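Local atomic coordinates of 2-oxoadipate dioxygenase/decarboxylase, chloroplastic/amyloplastic (PDB entry 6W1K), a protein that catalyses the iron(II)-dependent decarboxylation and hydroxylation of 2-oxoadipate to D-2-hydroxyglutarate and carbon dioxide in plant lysine breakdown. Residues I139-K142 with Y143-T146; K167-Y170 with S171-Q174; R208-N211 with K212-F216; K215-D219 with N220-L224. All coordinates share one frame; numbering follows the deposited sequence.

Interaction 1. Residues I139-K142 with Y143-T146; sequences IIQK and YIRT
Ile139-Lys142 and Tyr143-Thr146 are successive turns of one alpha-helix, 134-147. Four backbone N-H groups of the second turn bond to carbonyls four residues back. The bond from Ile144 N to Ile140 O is the straightest, at 170° and 2.9 Å. Tyr143 N reaches Ile139 O over a longer 3.3 Å. The side chains then sort by helix face. Ile139 CG2 lies at the edge of the Tyr143 ring, in its plane, 3.9 Å from CE2. Ile140 runs alongside Ile144, with CG2 4.1 Å from CG1. This face packs on helix 170-179 and nearby loops. Lys142 bends at chi3 (69°) and runs beside the Tyr143 ring, with its CE 3.8 Å from Tyr143 CE2. Both polar ends meet Asp172 of helix 170-179. On another face the Gln141 amide sits at the edge of the Arg145 guanidinium, with the two planes 15° apart. Gln141 NE2 and Arg145 NE are 3.3 Å apart, and both are donors. Thr146 OG1 turns back along the helix and donates to a lone pair of Tyr143 O at 2.8 Å. It also accepts the N-H of Glu166. Asp68 OD1 takes both Gln141 NE2 and Arg145 NH2. This shared acceptor probably makes the close approach of the donors tolerable; Asp172 separately pairs with the Lys142 charge.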
loop_
_atom_site.group_PDB
_atom_site.type_symbol
_atom_site.label_atom_id
_atom_site.label_comp_id
_atom_site.label_asym_id
_atom_site.label_seq_id
_atom_site.Cartn_x
_atom_site.Cartn_y
_atom_site.Cartn_z
ATOM N N ILE A 139 -12.646 22.079 -4.691
ATOM C CA ILE A 139 -13.167 20.881 -5.328
ATOM C C ILE A 139 -13.187 19.730 -4.323
ATOM O O ILE A 139 -14.194 19.032 -4.157
ATOM C CB ILE A 139 -12.328 20.526 -6.570
ATOM C CG1 ILE A 139 -12.606 21.462 -7.732
ATOM C CG2 ILE A 139 -12.584 19.053 -6.967
ATOM C CD1 ILE A 139 -11.529 21.402 -8.795
ATOM N N ILE A 140 -12.088 19.552 -3.595
ATOM C CA ILE A 140 -12.038 18.472 -2.620
ATOM C C ILE A 140 -13.068 18.702 -1.530
ATOM O O ILE A 140 -13.763 17.767 -1.103
ATOM C CB ILE A 140 -10.613 18.348 -2.048
ATOM C CG1 ILE A 140 -9.701 17.790 -3.132
ATOM C CG2 ILE A 140 -10.590 17.458 -0.803
ATOM C CD1 ILE A 140 -8.197 18.029 -2.873
ATOM N N GLN A 141 -13.186 19.945 -1.062
ATOM C CA GLN A 141 -14.165 20.263 -0.033
ATOM C C GLN A 141 -15.582 19.942 -0.494
ATOM O O GLN A 141 -16.418 19.521 0.313
ATOM C CB GLN A 141 -14.069 21.731 0.357
ATOM C CG GLN A 141 -14.743 22.064 1.644
ATOM C CD GLN A 141 -14.094 21.378 2.852
ATOM O OE1 GLN A 141 -12.863 21.236 2.941
ATOM N NE2 GLN A 141 -14.936 20.937 3.788
ATOM N N LYS A 142 -15.886 20.179 -1.776
ATOM C CA LYS A 142 -17.218 19.865 -2.291
ATOM C C LYS A 142 -17.521 18.379 -2.122
ATOM O O LYS A 142 -18.614 17.993 -1.684
ATOM C CB LYS A 142 -17.337 20.263 -3.770
ATOM C CG LYS A 142 -18.641 19.781 -4.438
ATOM C CD LYS A 142 -18.788 20.272 -5.881
ATOM C CE LYS A 142 -17.766 19.613 -6.800
ATOM N NZ LYS A 142 -18.086 19.848 -8.263
ATOM N N TYR A 143 -16.577 17.523 -2.515
ATOM C CA TYR A 143 -16.832 16.092 -2.400
ATOM C C TYR A 143 -16.880 15.657 -0.946
ATOM O O TYR A 143 -17.758 14.864 -0.564
ATOM C CB TYR A 143 -15.789 15.321 -3.182
ATOM C CG TYR A 143 -16.026 15.484 -4.645
ATOM C CD1 TYR A 143 -17.040 14.793 -5.280
ATOM C CD2 TYR A 143 -15.310 16.378 -5.380
ATOM C CE1 TYR A 143 -17.293 14.945 -6.613
ATOM C CE2 TYR A 143 -15.532 16.516 -6.700
ATOM C CZ TYR A 143 -16.539 15.807 -7.330
ATOM O OH TYR A 143 -16.824 15.962 -8.670
ATOM N N ILE A 144 -15.983 16.192 -0.113
ATOM C CA ILE A 144 -16.016 15.866 1.312
ATOM C C ILE A 144 -17.389 16.212 1.903
ATOM O O ILE A 144 -17.942 15.458 2.709
ATOM C CB ILE A 144 -14.887 16.595 2.064
ATOM C CG1 ILE A 144 -13.487 16.048 1.731
ATOM C CG2 ILE A 144 -15.115 16.535 3.567
ATOM C CD1 ILE A 144 -13.349 14.619 1.817
ATOM N N ARG A 145 -17.957 17.363 1.518
ATOM C CA ARG A 145 -19.291 17.712 2.008
ATOM C C ARG A 145 -20.338 16.683 1.568
ATOM O O ARG A 145 -21.206 16.304 2.361
ATOM C CB ARG A 145 -19.691 19.118 1.560
ATOM C CG ARG A 145 -18.941 20.226 2.328
ATOM C CD ARG A 145 -19.114 20.131 3.879
ATOM N NE ARG A 145 -17.906 19.653 4.574
ATOM C CZ ARG A 145 -17.904 18.779 5.586
ATOM N NH1 ARG A 145 -19.050 18.275 6.048
ATOM N NH2 ARG A 145 -16.750 18.406 6.141
ATOM N N THR A 146 -20.233 16.164 0.339
ATOM C CA THR A 146 -21.220 15.200 -0.130
ATOM C C THR A 146 -21.155 13.872 0.619
ATOM O O THR A 146 -22.123 13.096 0.562
ATOM C CB THR A 146 -21.099 14.905 -1.644
ATOM O OG1 THR A 146 -19.995 14.044 -1.947
ATOM C CG2 THR A 146 -20.979 16.182 -2.468
#

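Interaction 2. Residues K167-Y170 with S171-Q174; sequences KPIY and SDFQ
Tyr170 and Gln174 form the close-packed part of this first helical turn. Tyr170 CG stands anti to the backbone N (chi1 -176°), which carries the ring along the helix toward Gln174. Gln174 CG makes a CH-pi contact over one ring face, 3.8 Å from the centroid. The Gln174 amide stacks on the same ring, with the planes 14° apart, and its CD is 3.5 Å from Tyr170 CE2. Phe173 meets the Tyr170 ring obliquely, CD1 to CE1 at 3.8 Å. Both rings also meet Phe253, and Phe173 continues onto helix 181-189. Backbone bonds hold this turn: Gln174 N donates to Tyr170 O at 2.8 Å. Ile169 O takes Phe173 N at 3.3 Å and, weakly, Asp172 N. On the Ile169 side no groups stack, and Ile169 and Ser171 are partly exposed. The hydrocarbon branch lies against polar groups, the Ser171 hydroxyl and the buried Asp172 carboxylate. Ile169 CD1 is 3.2 Å from Ser171 OG, and Ile169 CG1 is 3.4 Å from Asp172 OD2. That carboxylate has its strong partner elsewhere, in Lys142 of helix 134-147. Ile169 holds the N-cap position but has no polar side chain to cap with. The arrangement is the N-terminal first turn of helix 170-179, entered from an extended loop through Pro168, with the Tyr170 N-H bonded to Asp255 OD1 of a neighbouring loop.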
loop_
_atom_site.group_PDB
_atom_site.type_symbol
_atom_site.label_atom_id
_atom_site.label_comp_id
_atom_site.label_asym_id
_atom_site.label_seq_id
_atom_site.Cartn_x
_atom_site.Cartn_y
_atom_site.Cartn_z
ATOM N N LYS A 167 -20.152 10.501 -6.914
ATOM C CA LYS A 167 -19.315 10.190 -8.067
ATOM C C LYS A 167 -18.793 11.494 -8.656
ATOM O O LYS A 167 -19.564 12.438 -8.813
ATOM C CB LYS A 167 -20.122 9.446 -9.128
ATOM C CG LYS A 167 -19.322 8.499 -10.003
ATOM C CD LYS A 167 -20.231 7.691 -10.956
ATOM C CE LYS A 167 -19.844 6.196 -10.962
ATOM N NZ LYS A 167 -19.858 5.566 -12.343
ATOM N N PRO A 168 -17.514 11.581 -8.988
ATOM C CA PRO A 168 -16.964 12.858 -9.477
ATOM C C PRO A 168 -17.364 13.157 -10.908
ATOM O O PRO A 168 -17.668 12.255 -11.696
ATOM C CB PRO A 168 -15.451 12.651 -9.390
ATOM C CG PRO A 168 -15.241 11.306 -8.798
ATOM C CD PRO A 168 -16.492 10.538 -8.816
ATOM N N ILE A 169 -17.401 14.470 -11.235
ATOM C CA ILE A 169 -17.535 14.910 -12.617
ATOM C C ILE A 169 -16.137 15.012 -13.202
ATOM O O ILE A 169 -15.159 15.301 -12.502
ATOM C CB ILE A 169 -18.302 16.244 -12.758
ATOM C CG1 ILE A 169 -17.505 17.372 -12.113
ATOM C CG2 ILE A 169 -19.676 16.122 -12.104
ATOM C CD1 ILE A 169 -18.196 18.689 -12.122
ATOM N N TYR A 170 -16.054 14.795 -14.512
ATOM C CA TYR A 170 -14.756 14.690 -15.168
ATOM C C TYR A 170 -13.968 15.989 -15.030
ATOM O O TYR A 170 -12.754 15.963 -14.819
ATOM C CB TYR A 170 -14.946 14.338 -16.657
ATOM C CG TYR A 170 -13.616 14.111 -17.371
ATOM C CD1 TYR A 170 -12.678 13.270 -16.824
ATOM C CD2 TYR A 170 -13.302 14.747 -18.574
ATOM C CE1 TYR A 170 -11.438 13.064 -17.439
ATOM C CE2 TYR A 170 -12.067 14.529 -19.203
ATOM C CZ TYR A 170 -11.138 13.693 -18.623
ATOM O OH TYR A 170 -9.916 13.472 -19.234
ATOM N N SER A 171 -14.642 17.133 -15.179
ATOM C CA SER A 171 -13.960 18.417 -15.089
ATOM C C SER A 171 -13.200 18.535 -13.773
ATOM O O SER A 171 -12.091 19.077 -13.731
ATOM C CB SER A 171 -14.957 19.563 -15.212
ATOM O OG SER A 171 -15.960 19.479 -14.218
ATOM N N ASP A 172 -13.771 18.027 -12.690
ATOM C CA ASP A 172 -13.085 18.141 -11.407
ATOM C C ASP A 172 -11.860 17.232 -11.368
ATOM O O ASP A 172 -10.809 17.609 -10.831
ATOM C CB ASP A 172 -14.031 17.802 -10.263
ATOM C CG ASP A 172 -15.077 18.901 -9.978
ATOM O OD1 ASP A 172 -14.890 20.053 -10.419
ATOM O OD2 ASP A 172 -16.076 18.590 -9.274
ATOM N N PHE A 173 -12.006 16.007 -11.878
ATOM C CA PHE A 173 -10.875 15.095 -12.013
ATOM C C PHE A 173 -9.773 15.737 -12.849
ATOM O O PHE A 173 -8.594 15.666 -12.498
ATOM C CB PHE A 173 -11.369 13.791 -12.641
ATOM C CG PHE A 173 -10.293 12.755 -12.868
ATOM C CD1 PHE A 173 -9.743 12.576 -14.110
ATOM C CD2 PHE A 173 -9.877 11.936 -11.838
ATOM C CE1 PHE A 173 -8.762 11.596 -14.321
ATOM C CE2 PHE A 173 -8.928 10.957 -12.047
ATOM C CZ PHE A 173 -8.360 10.795 -13.283
ATOM N N GLN A 174 -10.147 16.396 -13.937
ATOM C CA GLN A 174 -9.162 17.049 -14.787
ATOM C C GLN A 174 -8.367 18.098 -14.013
ATOM O O GLN A 174 -7.140 18.164 -14.131
ATOM C CB GLN A 174 -9.851 17.699 -15.980
ATOM C CG GLN A 174 -10.050 16.825 -17.182
ATOM C CD GLN A 174 -10.758 17.600 -18.283
ATOM O OE1 GLN A 174 -11.842 18.157 -18.059
ATOM N NE2 GLN A 174 -10.134 17.685 -19.460
#

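Interaction 3. Residues R208-N211 with K212-F216; sequences RSIN and KFNKF. With SO4 (sulfate ion), chain H.
Ser209 and Phe213 close the first turn of helix 210-219, with Ser209 at the N-cap position. Ser209 O accepts Phe213 N at 2.8 Å, in the carbonyl plane. Ile210 O takes Asn214 N at the same length, while Asn211 O holds Lys215 N over a longer 3.3 Å. The Ser209 hydroxyl does not close a bond here. With OG anti to the backbone N (chi1 170°), it stays 4.1 Å from Lys212 N. Glu270 OE1 accepts another N-H of this turn, that of Ile210. Two asparagines one turn apart share a water. It donates to Asn211 OD1 at 2.7 Å and accepts from Asn214 ND2 at 2.9 Å. Asn214 OD1 is bonded to Ser242 OG on strand 239-243, so both ends of its amide are held. Ile210 CG1 passes 4.1 Å from that OD1, and its side chain packs on the same strand. This face looks toward the active site: the Ile210 side chain is about 6 Å from that of Gln241, which binds 2-oxoadipate. Phe213 takes another face, meeting Phe268 and helix 38-51. Arg208 stretches away from the helix to a sulfate probably left from crystallisation. Its NH2 makes a weak bond to O1 at the guanidinium edge, while NH1 is bonded to Ser205 O. The Glu270 carboxylate at the helix start is probably stabilised by the helix dipole, and the Asn214 bond to Ser242 ties the helix to the sheet.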
loop_
_atom_site.group_PDB
_atom_site.type_symbol
_atom_site.label_atom_id
_atom_site.label_comp_id
_atom_site.label_asym_id
_atom_site.label_seq_id
_atom_site.Cartn_x
_atom_site.Cartn_y
_atom_site.Cartn_z
ATOM N N ARG A 208 13.148 -15.437 -5.000
ATOM C CA ARG A 208 13.256 -14.795 -3.694
ATOM C C ARG A 208 14.247 -13.632 -3.705
ATOM O O ARG A 208 14.134 -12.728 -2.872
ATOM C CB ARG A 208 13.670 -15.822 -2.638
ATOM C CG ARG A 208 15.124 -16.251 -2.705
ATOM C CD ARG A 208 15.364 -17.343 -1.656
ATOM N NE ARG A 208 16.754 -17.772 -1.607
ATOM C CZ ARG A 208 17.301 -18.628 -2.459
ATOM N NH1 ARG A 208 16.577 -19.155 -3.434
ATOM N NH2 ARG A 208 18.580 -18.953 -2.339
ATOM N N SER A 209 15.219 -13.642 -4.611
ATOM C CA SER A 209 16.055 -12.471 -4.822
ATOM C C SER A 209 15.317 -11.476 -5.712
ATOM O O SER A 209 14.816 -11.843 -6.780
ATOM C CB SER A 209 17.387 -12.865 -5.458
ATOM O OG SER A 209 18.076 -11.697 -5.872
ATOM N N ILE A 210 15.249 -10.217 -5.273
ATOM C CA ILE A 210 14.341 -9.277 -5.937
ATOM C C ILE A 210 14.814 -8.962 -7.354
ATOM O O ILE A 210 13.996 -8.702 -8.248
ATOM C CB ILE A 210 14.180 -7.997 -5.092
ATOM C CG1 ILE A 210 13.016 -7.159 -5.648
ATOM C CG2 ILE A 210 15.480 -7.256 -5.010
ATOM C CD1 ILE A 210 12.430 -6.195 -4.622
ATOM N N ASN A 211 16.123 -8.992 -7.599
ATOM C CA ASN A 211 16.612 -8.754 -8.953
ATOM C C ASN A 211 16.144 -9.851 -9.899
ATOM O O ASN A 211 15.725 -9.571 -11.032
ATOM C CB ASN A 211 18.133 -8.645 -8.958
ATOM C CG ASN A 211 18.621 -7.251 -8.594
ATOM O OD1 ASN A 211 18.052 -6.246 -9.029
ATOM N ND2 ASN A 211 19.683 -7.184 -7.794
ATOM N N LYS A 212 16.156 -11.084 -9.424
ATOM C CA LYS A 212 15.634 -12.241 -10.173
ATOM C C LYS A 212 14.120 -12.081 -10.284
ATOM O O LYS A 212 13.586 -12.347 -11.340
ATOM C CB LYS A 212 15.952 -13.553 -9.463
ATOM C CG LYS A 212 17.081 -14.357 -10.078
ATOM C CD LYS A 212 18.435 -13.847 -9.701
ATOM C CE LYS A 212 19.557 -14.734 -10.201
ATOM N NZ LYS A 212 19.608 -16.019 -9.468
ATOM N N PHE A 213 13.457 -11.650 -9.214
ATOM C CA PHE A 213 12.014 -11.449 -9.237
ATOM C C PHE A 213 11.621 -10.427 -10.304
ATOM O O PHE A 213 10.694 -10.653 -11.086
ATOM C CB PHE A 213 11.498 -10.987 -7.870
ATOM C CG PHE A 213 10.002 -11.004 -7.773
ATOM C CD1 PHE A 213 9.351 -12.086 -7.196
ATOM C CD2 PHE A 213 9.230 -9.958 -8.299
ATOM C CE1 PHE A 213 7.983 -12.130 -7.130
ATOM C CE2 PHE A 213 7.859 -10.014 -8.253
ATOM C CZ PHE A 213 7.230 -11.096 -7.645
ATOM N N ASN A 214 12.332 -9.301 -10.354
ATOM C CA ASN A 214 12.018 -8.278 -11.348
ATOM C C ASN A 214 12.112 -8.827 -12.766
ATOM O O ASN A 214 11.260 -8.527 -13.616
ATOM C CB ASN A 214 12.949 -7.083 -11.177
ATOM C CG ASN A 214 12.569 -6.227 -9.998
ATOM O OD1 ASN A 214 11.502 -6.401 -9.405
ATOM N ND2 ASN A 214 13.448 -5.315 -9.625
ATOM N N LYS A 215 13.135 -9.638 -13.048
ATOM C CA LYS A 215 13.275 -10.187 -14.396
ATOM C C LYS A 215 12.162 -11.194 -14.692
ATOM O O LYS A 215 11.668 -11.274 -15.821
ATOM C CB LYS A 215 14.651 -10.826 -14.567
ATOM C CG LYS A 215 14.875 -11.476 -15.928
ATOM C CD LYS A 215 15.639 -12.775 -15.780
ATOM C CE LYS A 215 16.490 -13.099 -17.017
ATOM N NZ LYS A 215 15.931 -12.540 -18.293
ATOM N N PHE A 216 11.748 -11.965 -13.687
ATOM C CA PHE A 216 10.579 -12.833 -13.824
ATOM C C PHE A 216 9.333 -12.033 -14.221
ATOM O O PHE A 216 8.585 -12.442 -15.113
ATOM C CB PHE A 216 10.370 -13.598 -12.504
ATOM C CG PHE A 216 9.092 -14.402 -12.442
ATOM C CD1 PHE A 216 7.968 -13.894 -11.788
ATOM C CD2 PHE A 216 9.017 -15.662 -13.023
ATOM C CE1 PHE A 216 6.788 -14.613 -11.731
ATOM C CE2 PHE A 216 7.848 -16.393 -12.962
ATOM C CZ PHE A 216 6.725 -15.865 -12.308
HETATM S S SO4 H . 18.649 -21.282 -5.786
HETATM O O1 SO4 H . 19.346 -21.399 -4.505
HETATM O O2 SO4 H . 17.284 -21.786 -5.649
HETATM O O3 SO4 H . 18.627 -19.880 -6.205
HETATM O O4 SO4 H . 19.354 -22.085 -6.784
HETATM O O HOH W 1 16.130 -5.169 -10.672
#

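Interaction 4. Residues K215-D219 with N220-L224; sequences KFVED and NGFKL
The carbonyl oxygen of Phe216 receives two N-H groups of Asn220. The side-chain ND2 donates at 3.0 Å, from above the carbonyl plane; the backbone N adds a weak bond. Helix 210-219 ends here in a Schellman motif. Two bonds make it: Phe222 N reaches back weakly to Val217 O, and Gly221 N donates to Glu218 O at 3.2 Å. Gly221 has a positive phi of 100°, where a CB would press on the carbonyl before it. The usual hydrophobic pair of the motif is present: Val217 CG1 meets Phe222 CB at 3.7 Å. Leu224 CD2 joins the same methyl group, and Val217 and Leu224 both pack on Phe268 of strand 258-271. Phe222 leans on helix 38-51. Asn220 ND2 also lies over one face of the Phe216 ring, toward its rim, with the amide and ring planes 68° apart. On the exposed side Lys215 NZ forms a salt bridge at 2.9 Å to the syn lone pair of Asp219 OD1. Two waters span the turn. One donates to both Glu218 O and Phe222 O; the other donates to Glu218 OE2 at 2.8 Å and accepts from Leu224 N.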
loop_
_atom_site.group_PDB
_atom_site.type_symbol
_atom_site.label_atom_id
_atom_site.label_comp_id
_atom_site.label_asym_id
_atom_site.label_seq_id
_atom_site.Cartn_x
_atom_site.Cartn_y
_atom_site.Cartn_z
ATOM N N LYS A 215 13.135 -9.638 -13.048
ATOM C CA LYS A 215 13.275 -10.187 -14.396
ATOM C C LYS A 215 12.162 -11.194 -14.692
ATOM O O LYS A 215 11.668 -11.274 -15.821
ATOM C CB LYS A 215 14.651 -10.826 -14.567
ATOM C CG LYS A 215 14.875 -11.476 -15.928
ATOM C CD LYS A 215 15.639 -12.775 -15.780
ATOM C CE LYS A 215 16.490 -13.099 -17.017
ATOM N NZ LYS A 215 15.931 -12.540 -18.293
ATOM N N PHE A 216 11.748 -11.965 -13.687
ATOM C CA PHE A 216 10.579 -12.833 -13.824
ATOM C C PHE A 216 9.333 -12.033 -14.221
ATOM O O PHE A 216 8.585 -12.442 -15.113
ATOM C CB PHE A 216 10.370 -13.598 -12.504
ATOM C CG PHE A 216 9.092 -14.402 -12.442
ATOM C CD1 PHE A 216 7.968 -13.894 -11.788
ATOM C CD2 PHE A 216 9.017 -15.662 -13.023
ATOM C CE1 PHE A 216 6.788 -14.613 -11.731
ATOM C CE2 PHE A 216 7.848 -16.393 -12.962
ATOM C CZ PHE A 216 6.725 -15.865 -12.308
ATOM N N VAL A 217 9.096 -10.887 -13.588
ATOM C CA VAL A 217 7.906 -10.111 -13.916
ATOM C C VAL A 217 8.013 -9.550 -15.326
ATOM O O VAL A 217 7.066 -9.635 -16.120
ATOM C CB VAL A 217 7.701 -8.999 -12.875
ATOM C CG1 VAL A 217 6.608 -8.023 -13.323
ATOM C CG2 VAL A 217 7.354 -9.594 -11.575
ATOM N N GLU A 218 9.182 -9.006 -15.678
ATOM C CA GLU A 218 9.352 -8.417 -17.004
ATOM C C GLU A 218 9.288 -9.467 -18.102
ATOM O O GLU A 218 8.832 -9.176 -19.220
ATOM C CB GLU A 218 10.683 -7.670 -17.071
ATOM C CG GLU A 218 10.739 -6.414 -16.201
ATOM C CD GLU A 218 12.124 -5.763 -16.183
ATOM O OE1 GLU A 218 13.147 -6.492 -16.207
ATOM O OE2 GLU A 218 12.181 -4.512 -16.152
ATOM N N ASP A 219 9.742 -10.688 -17.824
ATOM C CA ASP A 219 9.695 -11.710 -18.860
ATOM C C ASP A 219 8.304 -12.302 -19.042
ATOM O O ASP A 219 8.058 -12.949 -20.063
ATOM C CB ASP A 219 10.712 -12.808 -18.559
ATOM C CG ASP A 219 12.147 -12.363 -18.842
ATOM O OD1 ASP A 219 13.069 -12.962 -18.256
ATOM O OD2 ASP A 219 12.358 -11.410 -19.638
ATOM N N ASN A 220 7.393 -12.069 -18.107
ATOM C CA ASN A 220 5.990 -12.429 -18.274
ATOM C C ASN A 220 5.157 -11.291 -18.856
ATOM O O ASN A 220 3.931 -11.411 -18.923
ATOM C CB ASN A 220 5.411 -12.884 -16.937
ATOM C CG ASN A 220 5.703 -14.343 -16.657
ATOM O OD1 ASN A 220 5.144 -15.234 -17.302
ATOM N ND2 ASN A 220 6.601 -14.598 -15.711
ATOM N N GLY A 221 5.795 -10.200 -19.280
ATOM C CA GLY A 221 5.139 -9.179 -20.067
ATOM C C GLY A 221 4.677 -7.944 -19.325
ATOM O O GLY A 221 4.004 -7.096 -19.932
ATOM N N PHE A 222 5.027 -7.797 -18.057
ATOM C CA PHE A 222 4.553 -6.682 -17.246
ATOM C C PHE A 222 5.650 -5.640 -17.065
ATOM O O PHE A 222 6.839 -5.966 -17.018
ATOM C CB PHE A 222 4.062 -7.175 -15.880
ATOM C CG PHE A 222 2.982 -8.212 -15.977
ATOM C CD1 PHE A 222 1.709 -7.868 -16.412
ATOM C CD2 PHE A 222 3.242 -9.531 -15.655
ATOM C CE1 PHE A 222 0.719 -8.825 -16.528
ATOM C CE2 PHE A 222 2.256 -10.491 -15.761
ATOM C CZ PHE A 222 0.994 -10.139 -16.199
ATOM N N LYS A 223 5.219 -4.385 -16.966
ATOM C CA LYS A 223 6.105 -3.220 -16.927
ATOM C C LYS A 223 6.314 -2.778 -15.477
ATOM O O LYS A 223 5.325 -2.590 -14.779
ATOM C CB LYS A 223 5.477 -2.081 -17.725
ATOM C CG LYS A 223 6.453 -1.019 -18.195
ATOM C CD LYS A 223 5.793 0.154 -18.875
ATOM C CE LYS A 223 4.987 -0.254 -20.088
ATOM N NZ LYS A 223 5.847 -0.916 -21.094
ATOM N N LEU A 224 7.558 -2.612 -15.050
ATOM C CA LEU A 224 7.854 -2.097 -13.729
ATOM C C LEU A 224 7.962 -0.575 -13.739
ATOM O O LEU A 224 8.417 0.023 -14.712
ATOM C CB LEU A 224 9.167 -2.701 -13.226
ATOM C CG LEU A 224 9.159 -4.226 -13.076
ATOM C CD1 LEU A 224 10.534 -4.770 -12.698
ATOM C CD2 LEU A 224 8.140 -4.637 -12.040
HETATM O O HOH W 2 9.827 -3.199 -16.883
HETATM O O HOH W 3 8.020 -6.633 -19.763
#

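The four contacts form two touching pairs in one chain. Interactions 1 and 2 meet at Asp172, where OD2 takes Lys142 NZ at 2.6 Å in a salt bridge and Tyr143 OH at 2.8 Å in a probable hydrogen bond. Interactions 3 and 4 are the start and end of helix 210-219, and share Lys215 and Phe216. They also touch where Asn214 CB packs on Leu224 CD1 at 3.7 Å. The centres of interactions 1 and 3 are about 43 Å apart, on opposite sides of the chain's centre. Interaction 3 approaches the active site: the Ile210 side chain is about 10 Å from bound 2-oxoadipate and about 11 Å from the nickel ion.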